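Local structure of periplasmic binding protein (Veillonella parvula, 4N01) at residues A[165-173]-A[185-196]; A[256-264]-A[291-299]. The protein probably binds a small solute in the periplasm for uptake by a transporter, though its ligand is not identified. All coordinates share one frame; numbering follows the deposited sequence.

Contact 1: A[165-173]-A[185-196]; sequences LETNFSDMI and AEEWVADQRKTL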
loop_
_atom_site.group_PDB
_atom_site.type_symbol
_atom_site.label_atom_id
_atom_site.label_comp_id
_atom_site.label_asym_id
_atom_site.label_seq_id
_atom_site.Cartn_x
_atom_site.Cartn_y
_atom_site.Cartn_z
ATOM N N LEU A 165 -0.533 5.873 8.826
ATOM C CA LEU A 165 0.862 6.073 8.420
ATOM C C LEU A 165 1.830 5.678 9.530
ATOM O O LEU A 165 2.885 5.105 9.263
ATOM C CB LEU A 165 1.113 7.521 7.996
ATOM C CG LEU A 165 2.533 7.795 7.484
ATOM C CD1 LEU A 165 2.873 6.945 6.255
ATOM C CD2 LEU A 165 2.739 9.287 7.188
ATOM N N GLU A 166 1.466 5.969 10.780
ATOM C CA GLU A 166 2.312 5.568 11.919
ATOM C C GLU A 166 2.459 4.046 12.012
ATOM O O GLU A 166 3.515 3.546 12.391
ATOM C CB GLU A 166 1.767 6.124 13.247
ATOM C CG GLU A 166 1.943 7.630 13.422
ATOM C CD GLU A 166 3.410 8.054 13.493
ATOM O OE1 GLU A 166 4.271 7.252 13.948
ATOM O OE2 GLU A 166 3.713 9.199 13.090
ATOM N N THR A 167 1.400 3.309 11.677
ATOM C CA THR A 167 1.494 1.843 11.639
ATOM C C THR A 167 2.540 1.385 10.617
ATOM O O THR A 167 3.328 0.476 10.879
ATOM C CB THR A 167 0.143 1.214 11.250
ATOM O OG1 THR A 167 -0.904 1.856 11.986
ATOM C CG2 THR A 167 0.153 -0.299 11.540
ATOM N N ASN A 168 2.528 2.012 9.448
ATOM C CA ASN A 168 3.502 1.741 8.384
ATOM C C ASN A 168 4.926 2.065 8.847
ATOM O O ASN A 168 5.871 1.324 8.544
ATOM C CB ASN A 168 3.113 2.586 7.153
ATOM C CG ASN A 168 3.727 2.088 5.835
ATOM O OD1 ASN A 168 3.124 2.255 4.764
ATOM N ND2 ASN A 168 4.925 1.519 5.896
ATOM N N PHE A 169 5.087 3.161 9.589
ATOM C CA PHE A 169 6.405 3.519 10.129
ATOM C C PHE A 169 6.881 2.440 11.101
ATOM O O PHE A 169 8.029 2.011 11.035
ATOM C CB PHE A 169 6.361 4.871 10.851
ATOM C CG PHE A 169 6.256 6.063 9.932
ATOM C CD1 PHE A 169 6.509 5.946 8.569
ATOM C CD2 PHE A 169 5.913 7.312 10.444
ATOM C CE1 PHE A 169 6.425 7.056 7.733
ATOM C CE2 PHE A 169 5.826 8.424 9.618
ATOM C CZ PHE A 169 6.086 8.298 8.257
ATOM N N SER A 170 5.988 2.010 11.988
ATOM C CA SER A 170 6.324 0.983 12.967
ATOM C C SER A 170 6.692 -0.328 12.283
ATOM O O SER A 170 7.617 -1.005 12.708
ATOM C CB SER A 170 5.185 0.769 13.967
ATOM O OG SER A 170 4.980 1.933 14.753
ATOM N N ASP A 171 5.967 -0.674 11.220
ATOM C CA ASP A 171 6.249 -1.888 10.440
ATOM C C ASP A 171 7.641 -1.833 9.826
ATOM O O ASP A 171 8.366 -2.839 9.809
ATOM C CB ASP A 171 5.242 -2.079 9.305
ATOM C CG ASP A 171 3.864 -2.498 9.789
ATOM O OD1 ASP A 171 3.741 -3.104 10.887
ATOM O OD2 ASP A 171 2.892 -2.228 9.046
HETATM N N MSE A 172 8.017 -0.670 9.301
HETATM C CA MSE A 172 9.351 -0.520 8.727
HETATM C C MSE A 172 10.418 -0.710 9.798
HETATM O O MSE A 172 11.445 -1.338 9.556
HETATM C CB MSE A 172 9.507 0.836 8.039
HETATM C CG MSE A 172 8.826 0.893 6.664
HETATM SE SE MSE A 172 9.790 -0.208 5.349
HETATM C CE MSE A 172 11.092 1.102 4.767
ATOM N N ILE A 173 10.164 -0.167 10.988
ATOM C CA ILE A 173 11.099 -0.326 12.098
ATOM C C ILE A 173 11.234 -1.795 12.497
ATOM O O ILE A 173 12.347 -2.302 12.691
ATOM C CB ILE A 173 10.671 0.497 13.325
ATOM C CG1 ILE A 173 10.608 1.985 12.963
ATOM C CG2 ILE A 173 11.638 0.284 14.478
ATOM C CD1 ILE A 173 11.967 2.597 12.677
ATOM N N ALA A 185 16.210 1.710 9.141
ATOM C CA ALA A 185 14.768 1.934 9.151
ATOM C C ALA A 185 14.431 3.231 9.881
ATOM O O ALA A 185 13.544 3.974 9.458
ATOM C CB ALA A 185 14.038 0.757 9.797
ATOM N N GLU A 186 15.146 3.509 10.969
ATOM C CA GLU A 186 14.878 4.718 11.741
ATOM C C GLU A 186 15.254 5.949 10.917
ATOM O O GLU A 186 14.593 6.989 10.978
ATOM C CB GLU A 186 15.628 4.694 13.075
ATOM C CG GLU A 186 15.111 3.652 14.069
ATOM C CD GLU A 186 15.822 3.715 15.405
ATOM O OE1 GLU A 186 17.057 3.513 15.438
ATOM O OE2 GLU A 186 15.148 3.969 16.429
ATOM N N GLU A 187 16.323 5.829 10.139
ATOM C CA GLU A 187 16.733 6.920 9.261
ATOM C C GLU A 187 15.654 7.198 8.217
ATOM O O GLU A 187 15.373 8.358 7.904
ATOM C CB GLU A 187 18.078 6.617 8.586
ATOM C CG GLU A 187 19.289 6.778 9.502
ATOM C CD GLU A 187 20.597 6.395 8.832
ATOM O OE1 GLU A 187 20.619 6.249 7.590
ATOM O OE2 GLU A 187 21.609 6.239 9.551
ATOM N N TRP A 188 15.040 6.141 7.690
ATOM C CA TRP A 188 13.976 6.307 6.695
ATOM C C TRP A 188 12.742 6.951 7.314
ATOM O O TRP A 188 12.190 7.902 6.756
ATOM C CB TRP A 188 13.599 4.977 6.035
ATOM C CG TRP A 188 12.513 5.097 4.964
ATOM C CD1 TRP A 188 12.686 5.435 3.642
ATOM C CD2 TRP A 188 11.109 4.854 5.134
ATOM N NE1 TRP A 188 11.463 5.442 2.991
ATOM C CE2 TRP A 188 10.485 5.079 3.886
ATOM C CE3 TRP A 188 10.315 4.479 6.229
ATOM C CZ2 TRP A 188 9.100 4.937 3.700
ATOM C CZ3 TRP A 188 8.937 4.337 6.043
ATOM C CH2 TRP A 188 8.348 4.563 4.787
ATOM N N VAL A 189 12.302 6.435 8.455
ATOM C CA VAL A 189 11.164 7.033 9.145
ATOM C C VAL A 189 11.435 8.503 9.464
ATOM O O VAL A 189 10.563 9.358 9.265
ATOM C CB VAL A 189 10.802 6.257 10.439
ATOM C CG1 VAL A 189 9.779 7.043 11.309
ATOM C CG2 VAL A 189 10.248 4.875 10.073
ATOM N N ALA A 190 12.637 8.804 9.954
ATOM C CA ALA A 190 12.968 10.189 10.301
ATOM C C ALA A 190 12.817 11.112 9.095
ATOM O O ALA A 190 12.264 12.217 9.202
ATOM C CB ALA A 190 14.383 10.276 10.858
ATOM N N ASP A 191 13.308 10.662 7.945
ATOM C CA ASP A 191 13.209 11.457 6.728
ATOM C C ASP A 191 11.752 11.633 6.301
ATOM O O ASP A 191 11.353 12.717 5.874
ATOM C CB ASP A 191 14.024 10.809 5.611
ATOM C CG ASP A 191 13.882 11.534 4.295
ATOM O OD1 ASP A 191 14.485 12.621 4.144
ATOM O OD2 ASP A 191 13.167 11.019 3.404
ATOM N N GLN A 192 10.949 10.577 6.436
ATOM C CA GLN A 192 9.542 10.658 6.062
ATOM C C GLN A 192 8.840 11.681 6.941
ATOM O O GLN A 192 8.008 12.446 6.456
ATOM C CB GLN A 192 8.852 9.298 6.201
ATOM C CG GLN A 192 9.445 8.192 5.319
ATOM C CD GLN A 192 9.477 8.554 3.843
ATOM O OE1 GLN A 192 10.536 8.866 3.296
ATOM N NE2 GLN A 192 8.321 8.501 3.186
ATOM N N ARG A 193 9.178 11.709 8.226
ATOM C CA ARG A 193 8.522 12.633 9.152
ATOM C C ARG A 193 8.855 14.076 8.818
ATOM O O ARG A 193 8.001 14.964 8.934
ATOM C CB ARG A 193 8.942 12.374 10.602
ATOM C CG ARG A 193 8.472 11.071 11.193
ATOM C CD ARG A 193 8.623 11.080 12.703
ATOM N NE ARG A 193 8.426 9.736 13.236
ATOM C CZ ARG A 193 7.237 9.177 13.416
ATOM N NH1 ARG A 193 6.129 9.859 13.113
ATOM N NH2 ARG A 193 7.157 7.939 13.898
ATOM N N LYS A 194 10.111 14.309 8.442
ATOM C CA LYS A 194 10.589 15.645 8.130
ATOM C C LYS A 194 9.863 16.173 6.904
ATOM O O LYS A 194 9.387 17.314 6.893
ATOM C CB LYS A 194 12.094 15.614 7.867
ATOM C CG LYS A 194 12.754 16.973 7.797
ATOM C CD LYS A 194 14.264 16.806 7.695
ATOM C CE LYS A 194 14.969 18.147 7.692
ATOM N NZ LYS A 194 14.531 18.967 6.539
ATOM N N THR A 195 9.774 15.337 5.874
ATOM C CA THR A 195 9.042 15.704 4.660
ATOM C C THR A 195 7.550 15.925 4.935
ATOM O O THR A 195 6.960 16.892 4.435
ATOM C CB THR A 195 9.216 14.644 3.554
ATOM O OG1 THR A 195 10.593 14.588 3.173
ATOM C CG2 THR A 195 8.370 14.992 2.333
ATOM N N LEU A 196 6.941 15.047 5.733
ATOM C CA LEU A 196 5.518 15.176 6.045
ATOM C C LEU A 196 5.245 16.484 6.775
ATOM O O LEU A 196 4.252 17.162 6.503
ATOM C CB LEU A 196 5.020 13.987 6.881
ATOM C CG LEU A 196 3.546 14.090 7.305
ATOM C CD1 LEU A 196 2.648 14.100 6.074
ATOM C CD2 LEU A 196 3.154 12.954 8.255
#
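Helices 165-173 and 185-196 run nearly antiparallel at 158°, their axes 9.1 Å apart, with Phe169 facing Val189 and Ile173 facing Ala185. Phe169 is a knob in the hole formed by Trp188, Val189, Gln192 and Arg193. Val189 CG1 lies over one face of the Phe169 ring, 4.2 Å from its centroid. Gln192 CB approaches Phe169 CZ obliquely at 3.6 Å. The Trp188 ring meets Phe169 obliquely, with the planes almost perpendicular. Leu165 CD2 and Leu196 CD2 meet tip to tip at 3.8 Å.

Helix 182-203 runs from the N-terminal lobe to the C-terminal lobe. This is consistent with the long linking helix of class III periplasmic binding proteins. Helix 165-178 packs along its N-terminal part, from Ala185 to Leu196.

Met172, a selenomethionine, bends at chi2 and chi3 (-71° and -86°). This brings CE into a CH-pi contact, 3.9 Å from the centroid of the Trp188 six-membered ring. The selenium stands farther above the same face, a Met-aromatic contact. Gln192 CG covers the opposite face.

On the solvent side, Arg193 and Glu166 form an end-on, nearly coplanar salt bridge. Arg193 NH2 donates to the syn lone pair of Glu166 OE1 at 3.0 Å, and NH1 pairs with OE2. Phe169 CD2 sits against one guanidinium face.

Contact 2: A[256-264]-A[291-299]; sequences WETVIAQNP and ANPQLQDIT. With FMT (formic acid), chain H.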
loop_
_atom_site.group_PDB
_atom_site.type_symbol
_atom_site.label_atom_id
_atom_site.label_comp_id
_atom_site.label_asym_id
_atom_site.label_seq_id
_atom_site.Cartn_x
_atom_site.Cartn_y
_atom_site.Cartn_z
ATOM N N TRP A 256 -23.404 4.947 -6.349
ATOM C CA TRP A 256 -23.259 6.292 -6.888
ATOM C C TRP A 256 -24.159 7.284 -6.140
ATOM O O TRP A 256 -23.806 8.444 -6.009
ATOM C CB TRP A 256 -23.587 6.331 -8.388
ATOM C CG TRP A 256 -22.503 5.778 -9.303
ATOM C CD1 TRP A 256 -22.641 4.768 -10.216
ATOM C CD2 TRP A 256 -21.134 6.214 -9.398
ATOM N NE1 TRP A 256 -21.442 4.548 -10.867
ATOM C CE2 TRP A 256 -20.505 5.419 -10.378
ATOM C CE3 TRP A 256 -20.379 7.191 -8.734
ATOM C CZ2 TRP A 256 -19.164 5.579 -10.724
ATOM C CZ3 TRP A 256 -19.047 7.346 -9.077
ATOM C CH2 TRP A 256 -18.454 6.546 -10.060
ATOM N N GLU A 257 -25.318 6.824 -5.668
ATOM C CA GLU A 257 -26.224 7.680 -4.885
ATOM C C GLU A 257 -25.494 8.297 -3.705
ATOM O O GLU A 257 -25.660 9.481 -3.407
ATOM C CB GLU A 257 -27.448 6.901 -4.386
ATOM C CG GLU A 257 -28.482 6.643 -5.466
ATOM C CD GLU A 257 -28.019 5.615 -6.487
ATOM O OE1 GLU A 257 -27.169 4.762 -6.136
ATOM O OE2 GLU A 257 -28.498 5.663 -7.646
ATOM N N THR A 258 -24.657 7.492 -3.058
ATOM C CA THR A 258 -23.941 7.939 -1.881
ATOM C C THR A 258 -22.882 8.969 -2.271
ATOM O O THR A 258 -22.716 9.993 -1.601
ATOM C CB THR A 258 -23.279 6.749 -1.165
ATOM O OG1 THR A 258 -24.299 5.817 -0.776
ATOM C CG2 THR A 258 -22.542 7.227 0.076
ATOM N N VAL A 259 -22.177 8.703 -3.365
ATOM C CA VAL A 259 -21.160 9.630 -3.849
ATOM C C VAL A 259 -21.797 10.962 -4.236
ATOM O O VAL A 259 -21.280 12.035 -3.914
ATOM C CB VAL A 259 -20.443 9.048 -5.065
ATOM C CG1 VAL A 259 -19.315 9.981 -5.517
ATOM C CG2 VAL A 259 -19.913 7.651 -4.730
ATOM N N ILE A 260 -22.920 10.890 -4.943
ATOM C CA ILE A 260 -23.635 12.093 -5.340
ATOM C C ILE A 260 -24.069 12.912 -4.117
ATOM O O ILE A 260 -23.926 14.140 -4.109
ATOM C CB ILE A 260 -24.877 11.742 -6.190
ATOM C CG1 ILE A 260 -24.439 11.141 -7.536
ATOM C CG2 ILE A 260 -25.711 12.973 -6.443
ATOM C CD1 ILE A 260 -25.593 10.439 -8.267
ATOM N N ALA A 261 -24.594 12.236 -3.095
ATOM C CA ALA A 261 -25.025 12.906 -1.864
ATOM C C ALA A 261 -23.842 13.601 -1.181
ATOM O O ALA A 261 -23.971 14.702 -0.648
ATOM C CB ALA A 261 -25.643 11.898 -0.913
ATOM N N GLN A 262 -22.694 12.940 -1.195
ATOM C CA GLN A 262 -21.500 13.454 -0.524
ATOM C C GLN A 262 -20.821 14.567 -1.315
ATOM O O GLN A 262 -20.091 15.378 -0.743
ATOM C CB GLN A 262 -20.506 12.314 -0.269
ATOM C CG GLN A 262 -20.905 11.365 0.865
ATOM C CD GLN A 262 -20.872 12.020 2.239
ATOM O OE1 GLN A 262 -21.630 12.958 2.515
ATOM N NE2 GLN A 262 -19.987 11.526 3.112
ATOM N N ASN A 263 -21.047 14.582 -2.625
ATOM C CA ASN A 263 -20.551 15.658 -3.489
ATOM C C ASN A 263 -19.067 15.970 -3.297
ATOM O O ASN A 263 -18.718 17.055 -2.842
ATOM C CB ASN A 263 -21.371 16.933 -3.242
ATOM C CG ASN A 263 -21.263 17.924 -4.385
ATOM O OD1 ASN A 263 -20.856 17.561 -5.487
ATOM N ND2 ASN A 263 -21.636 19.175 -4.129
ATOM N N PRO A 264 -18.183 15.021 -3.632
ATOM C CA PRO A 264 -16.758 15.281 -3.405
ATOM C C PRO A 264 -16.188 16.432 -4.238
ATOM O O PRO A 264 -16.653 16.687 -5.361
ATOM C CB PRO A 264 -16.095 13.970 -3.834
ATOM C CG PRO A 264 -17.086 13.357 -4.816
ATOM C CD PRO A 264 -18.428 13.722 -4.280
ATOM N N ALA A 291 -19.203 10.549 -18.837
ATOM C CA ALA A 291 -20.271 10.087 -19.724
ATOM C C ALA A 291 -21.495 9.599 -18.953
ATOM O O ALA A 291 -22.519 9.261 -19.551
ATOM C CB ALA A 291 -19.757 8.987 -20.637
ATOM N N ASN A 292 -21.386 9.580 -17.627
ATOM C CA ASN A 292 -22.469 9.118 -16.759
ATOM C C ASN A 292 -23.359 10.297 -16.354
ATOM O O ASN A 292 -22.952 11.150 -15.556
ATOM C CB ASN A 292 -21.875 8.445 -15.525
ATOM C CG ASN A 292 -22.916 7.723 -14.676
ATOM O OD1 ASN A 292 -24.102 8.060 -14.688
ATOM N ND2 ASN A 292 -22.466 6.727 -13.929
ATOM N N PRO A 293 -24.580 10.350 -16.903
ATOM C CA PRO A 293 -25.460 11.501 -16.678
ATOM C C PRO A 293 -25.806 11.679 -15.201
ATOM O O PRO A 293 -26.090 12.795 -14.774
ATOM C CB PRO A 293 -26.721 11.148 -17.476
ATOM C CG PRO A 293 -26.299 10.073 -18.432
ATOM C CD PRO A 293 -25.212 9.317 -17.737
ATOM N N GLN A 294 -25.764 10.603 -14.424
ATOM C CA GLN A 294 -26.115 10.691 -13.007
ATOM C C GLN A 294 -25.105 11.513 -12.205
ATOM O O GLN A 294 -25.437 12.032 -11.142
ATOM C CB GLN A 294 -26.247 9.290 -12.389
ATOM C CG GLN A 294 -27.225 9.222 -11.206
ATOM C CD GLN A 294 -27.221 7.882 -10.481
ATOM O OE1 GLN A 294 -26.535 6.940 -10.885
ATOM N NE2 GLN A 294 -27.989 7.795 -9.395
ATOM N N LEU A 295 -23.887 11.648 -12.720
ATOM C CA LEU A 295 -22.782 12.224 -11.942
ATOM C C LEU A 295 -22.458 13.663 -12.330
ATOM O O LEU A 295 -21.504 14.254 -11.807
ATOM C CB LEU A 295 -21.526 11.375 -12.141
ATOM C CG LEU A 295 -21.713 9.878 -11.888
ATOM C CD1 LEU A 295 -20.404 9.133 -12.118
ATOM C CD2 LEU A 295 -22.228 9.652 -10.461
ATOM N N GLN A 296 -23.250 14.226 -13.229
ATOM C CA GLN A 296 -22.852 15.470 -13.874
ATOM C C GLN A 296 -22.878 16.715 -12.995
ATOM O O GLN A 296 -22.240 17.714 -13.322
ATOM C CB GLN A 296 -23.626 15.700 -15.175
ATOM C CG GLN A 296 -22.876 15.189 -16.396
ATOM C CD GLN A 296 -21.431 15.683 -16.465
ATOM O OE1 GLN A 296 -20.543 14.957 -16.913
ATOM N NE2 GLN A 296 -21.195 16.929 -16.044
ATOM N N ASP A 297 -23.591 16.657 -11.881
ATOM C CA ASP A 297 -23.634 17.802 -10.974
ATOM C C ASP A 297 -22.719 17.661 -9.752
ATOM O O ASP A 297 -22.683 18.540 -8.898
ATOM C CB ASP A 297 -25.071 18.144 -10.580
ATOM C CG ASP A 297 -25.904 18.598 -11.767
ATOM O OD1 ASP A 297 -25.316 19.019 -12.791
ATOM O OD2 ASP A 297 -27.147 18.538 -11.673
ATOM N N ILE A 298 -21.962 16.572 -9.681
ATOM C CA ILE A 298 -20.954 16.438 -8.632
ATOM C C ILE A 298 -19.870 17.503 -8.848
ATOM O O ILE A 298 -19.402 17.699 -9.974
ATOM C CB ILE A 298 -20.309 15.023 -8.645
ATOM C CG1 ILE A 298 -21.334 13.961 -8.216
ATOM C CG2 ILE A 298 -19.069 14.971 -7.747
ATOM C CD1 ILE A 298 -20.793 12.523 -8.327
ATOM N N THR A 299 -19.499 18.208 -7.780
ATOM C CA THR A 299 -18.506 19.284 -7.865
ATOM C C THR A 299 -17.216 18.876 -8.590
ATOM O O THR A 299 -16.788 19.558 -9.518
ATOM C CB THR A 299 -18.154 19.810 -6.466
ATOM O OG1 THR A 299 -19.323 20.404 -5.895
ATOM C CG2 THR A 299 -17.058 20.852 -6.549
HETATM C C FMT H . -17.968 11.744 6.244
HETATM O O1 FMT H . -18.922 11.014 5.969
HETATM O O2 FMT H . -16.921 11.774 5.601
HETATM O O HOH W 1 -26.587 4.423 -9.570
#
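Asn263 OD1 is gripped by two donors of Thr299. The backbone N of Thr299 bonds to it at 2.7 Å and nearly straight, 171° at the hydrogen. The hydroxyl OG1 of Thr299 adds a weak bond to the same oxygen. Asn263 leaves helix 256-262 with positive phi. Its CG lies anti to the backbone N (chi1 -160°), and the amide oxygen reaches the first turn of helix 299-303.

The contact belongs to the C-terminal lobe, an alpha/beta unit around a four-stranded parallel sheet. Helix 256-262 leads into the inner strand 266-270, and helix 299-303 leads into the edge strand 306-309. Pro264 also shares a backbone hydrogen bond with Ala300, and its CD packs on Ile298 CG2 at 3.7 Å. The other branch of Ile298 ends in CD1, which touches Ile260 CG1 and Val259 CG1.

Further along, Leu295 covers one face of the Trp256 indole. Its CD1 stands 3.7 Å from the centroid of the six-membered ring, almost on the normal, while CD2 presses on Trp256 CE3. Asn292 ND2 lies over the same face, on the side of Trp256 NE1. Asn292 OD1 accepts from Gln294 N in an Asx turn.

The outer edge is polar. Gln294, extended beyond CG, passes Ile260 CD1 and donates from NE2 to Glu257 OE2 at 2.8 Å. The donor comes from above the carboxylate plane, 51° out of it. One water closes the ring by donating to Glu257 OE2 at 3.0 Å and to Gln294 OE1 at 2.8 Å.

Contacts 1 and 2 lie in different parts of the molecule. Their centres are 37 Å apart, their nearest atoms about 21 Å, and they share no helix or strand. Contact 1 is the more central, about 14 Å from the centre of the chain, against 27 Å for contact 2. Both are partly buried. Contact 1 joins two helices, is made mainly by side chains, and has as its one polar link a salt bridge between charged groups near the surface. Contact 2 joins a short helix to a loop. There side-chain amides bind a backbone N-H, a carboxylate and a water. Between these polar ends lie apolar contacts of the Trp256 indole with leucine and of isoleucine, valine and proline side chains.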